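Local coordinates for YrdC-like domain-containing protein (Streptococcus mutans, PDB 3L7V), which is of unknown function but belongs to the YrdC/Sua5 family, may bind double-stranded RNA and may take part in tRNA modification, at residues G237-M242 / V265-G270. Sequence-based numbering, arbitrary orientation.
With SO4 (sulfate ion), chain G; SO4 (sulfate ion), chain B.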
ATOM      1  N   GLY A 237       7.014   5.392  -1.779  1.00 22.31           N
ATOM      2  CA  GLY A 237       6.569   5.096  -3.130  1.00 25.77           C
ATOM      3  C   GLY A 237       5.689   6.182  -3.739  1.00 24.98           C
ATOM      4  O   GLY A 237       5.185   7.062  -3.025  1.00 15.39           O
ATOM      5  N   VAL A 238       5.515   6.110  -5.062  1.00 18.00           N
ATOM      6  CA  VAL A 238       4.693   7.051  -5.819  1.00 13.24           C
ATOM      7  C   VAL A 238       3.206   6.832  -5.541  1.00 16.03           C
ATOM      8  O   VAL A 238       2.771   5.693  -5.403  1.00 16.62           O
ATOM      9  CB  VAL A 238       4.909   6.864  -7.346  1.00 20.13           C
ATOM     10  CG1 VAL A 238       3.835   7.593  -8.138  1.00 10.92           C
ATOM     11  CG2 VAL A 238       6.299   7.319  -7.762  1.00 21.14           C
HETATM   12  N   MSE A 239       2.437   7.915  -5.453  1.00 15.39           N
HETATM   13  CA  MSE A 239       0.964   7.823  -5.380  1.00 24.34           C
HETATM   14  C   MSE A 239       0.279   8.550  -6.543  1.00 20.37           C
HETATM   15  O   MSE A 239       0.635   9.688  -6.852  1.00 13.72           O
HETATM   16  CB  MSE A 239       0.431   8.365  -4.043  1.00 27.09           C
HETATM   17  CG  MSE A 239       0.380   7.318  -2.917  1.00 39.56           C
HETATM   18 SE   MSE A 239      -0.491   7.895  -1.233  0.80 66.81          SE
HETATM   19  CE  MSE A 239      -2.081   8.720  -1.951  1.00 31.20           C
ATOM     20  N   VAL A 240      -0.701   7.898  -7.176  1.00 15.41           N
ATOM     21  CA  VAL A 240      -1.460   8.515  -8.290  1.00 16.64           C
ATOM     22  C   VAL A 240      -2.962   8.544  -8.001  1.00 15.85           C
ATOM     23  O   VAL A 240      -3.562   7.501  -7.749  1.00 16.04           O
ATOM     24  CB  VAL A 240      -1.241   7.763  -9.636  1.00 16.77           C
ATOM     25  CG1 VAL A 240      -2.066   8.395 -10.758  1.00 19.74           C
ATOM     26  CG2 VAL A 240       0.218   7.763 -10.024  1.00 22.11           C
ATOM     27  N   SER A 241      -3.575   9.727  -8.030  1.00 15.55           N
ATOM     28  CA  SER A 241      -5.024   9.824  -7.842  1.00 13.60           C
ATOM     29  C   SER A 241      -5.799   9.511  -9.131  1.00 20.40           C
ATOM     30  O   SER A 241      -5.557  10.124 -10.173  1.00 19.39           O
ATOM     31  CB  SER A 241      -5.414  11.215  -7.342  1.00 19.80           C
ATOM     32  OG  SER A 241      -6.816  11.271  -7.118  1.00 20.59           O
HETATM   33  N   MSE A 242      -6.742   8.575  -9.038  1.00 17.53           N
HETATM   34  CA  MSE A 242      -7.539   8.118 -10.174  1.00 17.37           C
HETATM   35  C   MSE A 242      -9.032   8.451  -9.997  1.00 19.80           C
HETATM   36  O   MSE A 242      -9.913   7.782 -10.552  1.00 24.11           O
HETATM   37  CB  MSE A 242      -7.344   6.602 -10.378  1.00 15.71           C
HETATM   38  CG  MSE A 242      -5.915   6.195 -10.850  1.00 19.58           C
HETATM   39 SE   MSE A 242      -5.553   6.819 -12.687  0.70 24.01          SE
HETATM   40  CE  MSE A 242      -3.876   5.844 -13.022  1.00 22.23           C
ATOM     41  N   VAL A 265      -3.774  12.107 -11.638  1.00 19.82           N
ATOM     42  CA  VAL A 265      -2.881  13.123 -11.047  1.00 16.72           C
ATOM     43  C   VAL A 265      -1.784  12.536 -10.135  1.00 18.99           C
ATOM     44  O   VAL A 265      -2.086  11.879  -9.144  1.00 17.63           O
ATOM     45  CB  VAL A 265      -3.672  14.148 -10.208  1.00 23.13           C
ATOM     46  CG1 VAL A 265      -2.713  15.168  -9.560  1.00 18.46           C
ATOM     47  CG2 VAL A 265      -4.760  14.850 -11.046  1.00 22.15           C
ATOM     48  N   VAL A 266      -0.515  12.789 -10.444  1.00 17.85           N
ATOM     49  CA  VAL A 266       0.553  12.340  -9.557  1.00 15.83           C
ATOM     50  C   VAL A 266       0.609  13.256  -8.324  1.00 19.55           C
ATOM     51  O   VAL A 266       0.891  14.443  -8.458  1.00 18.24           O
ATOM     52  CB  VAL A 266       1.929  12.300 -10.278  1.00 23.91           C
ATOM     53  CG1 VAL A 266       3.078  11.961  -9.291  1.00 11.26           C
ATOM     54  CG2 VAL A 266       1.902  11.327 -11.462  1.00 18.26           C
ATOM     55  N   ILE A 267       0.331  12.710  -7.132  1.00 17.44           N
ATOM     56  CA  ILE A 267       0.301  13.523  -5.904  1.00 13.28           C
ATOM     57  C   ILE A 267       1.494  13.335  -4.935  1.00 19.69           C
ATOM     58  O   ILE A 267       1.699  14.146  -4.022  1.00 17.74           O
ATOM     59  CB  ILE A 267      -1.086  13.449  -5.154  1.00 26.25           C
ATOM     60  CG1 ILE A 267      -1.525  12.008  -4.882  1.00 29.59           C
ATOM     61  CG2 ILE A 267      -2.183  14.158  -5.954  1.00 20.46           C
ATOM     62  CD1 ILE A 267      -0.846  11.386  -3.727  1.00 32.12           C
ATOM     63  N   ARG A 268       2.296  12.295  -5.143  1.00 18.83           N
ATOM     64  CA  ARG A 268       3.501  12.111  -4.329  1.00 19.17           C
ATOM     65  C   ARG A 268       4.625  11.507  -5.156  1.00 20.17           C
ATOM     66  O   ARG A 268       4.434  10.504  -5.835  1.00 23.88           O
ATOM     67  CB  ARG A 268       3.209  11.237  -3.095  1.00 23.63           C
ATOM     68  CG  ARG A 268       4.263  11.276  -1.990  1.00 21.96           C
ATOM     69  CD  ARG A 268       3.831  10.469  -0.733  1.00 27.71           C
ATOM     70  NE  ARG A 268       3.952   9.019  -0.906  1.00 26.49           N
ATOM     71  CZ  ARG A 268       3.668   8.113   0.034  1.00 30.66           C
ATOM     72  NH1 ARG A 268       3.247   8.494   1.233  1.00 29.88           N
ATOM     73  NH2 ARG A 268       3.804   6.818  -0.223  1.00 30.87           N
ATOM     74  N   LYS A 269       5.795  12.133  -5.080  1.00 22.78           N
ATOM     75  CA  LYS A 269       7.015  11.696  -5.767  1.00 27.32           C
ATOM     76  C   LYS A 269       7.651  10.505  -5.021  1.00 26.51           C
ATOM     77  O   LYS A 269       7.499  10.383  -3.811  1.00 27.01           O
ATOM     78  CB  LYS A 269       7.978  12.901  -5.833  1.00 27.06           C
ATOM     79  CG  LYS A 269       9.161  12.788  -6.760  1.00 30.92           C
ATOM     80  CD  LYS A 269       9.936  14.107  -6.796  1.00 37.69           C
ATOM     81  CE  LYS A 269      11.197  13.995  -7.655  1.00 41.55           C
ATOM     82  NZ  LYS A 269      11.876  15.309  -7.877  1.00 41.34           N
ATOM     83  N   GLY A 270       8.354   9.621  -5.724  1.00 24.23           N
ATOM     84  CA  GLY A 270       8.948   8.468  -5.060  1.00 20.15           C
ATOM     85  C   GLY A 270       9.721   7.486  -5.932  1.00 23.27           C
ATOM     86  O   GLY A 270      10.063   7.792  -7.082  1.00 19.05           O
TER
HETATM   87  S   SO4 G 267       6.284  14.883  -1.915  1.00 76.76           S
HETATM   88  O1  SO4 G 267       5.343  14.250  -2.832  1.00 80.47           O
HETATM   89  O2  SO4 G 267       6.384  16.300  -2.243  1.00 75.32           O
HETATM   90  O3  SO4 G 267       5.810  14.736  -0.541  1.00 79.07           O
HETATM   91  O4  SO4 G 267       7.594  14.251  -2.051  1.00 77.64           O
HETATM   92  S   SO4 B 262       2.090   5.944   4.419  1.00 65.97           S
HETATM   93  O1  SO4 B 262       0.647   6.023   4.183  1.00 62.84           O
HETATM   94  O2  SO4 B 262       2.746   7.141   3.903  1.00 73.52           O
HETATM   95  O3  SO4 B 262       2.343   5.853   5.859  1.00 56.12           O
HETATM   96  O4  SO4 B 262       2.645   4.789   3.711  1.00 66.90           O
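Two residues of one strand, Ile267 and Arg268, stand opposite Met239, a selenomethionine here, where strands 239-241 and 265-268 run antiparallel. Ile267 N donates to Met239 O (3.1 Å), while Met239 N bonds to Arg268 O; beyond this irregularity, Ser241 and Val265 form a regular hydrogen-bonded pair.

Packing is tightest at Ile267. With chi1 at 53°, CG1 stands over its own backbone and carries CD1 to 3.3 Å from Met239 CB, closer than usual van der Waals contact; the unbranched selenomethionine chain, flexible enough to bend at chi3, brings CE against the same methyl. On the other face, the beta-branched Val240 and Val266 meet more lightly, CG2 to CG2 at 4.2 Å, and helix 273-283 covers Val266.

The polar, more open side holds partly exposed Arg268 and exposed Lys269. Arginine's several N-H donors serve a carbonyl and an anion at once: NE and NH2 share Gly237 O, near the guanidinium plane, and Arg268 NH1 donates to O2 of a sulfate (3.0 Å). Selenium of Met239 lies over one guanidinium face. A second sulfate accepts from Lys269 N; both ions probably come from the crystallisation liquor.

Two consecutive residues opposite the single Met239 make this a classic beta bulge, set in the mixed sheet between strands 127-132 and 288-289.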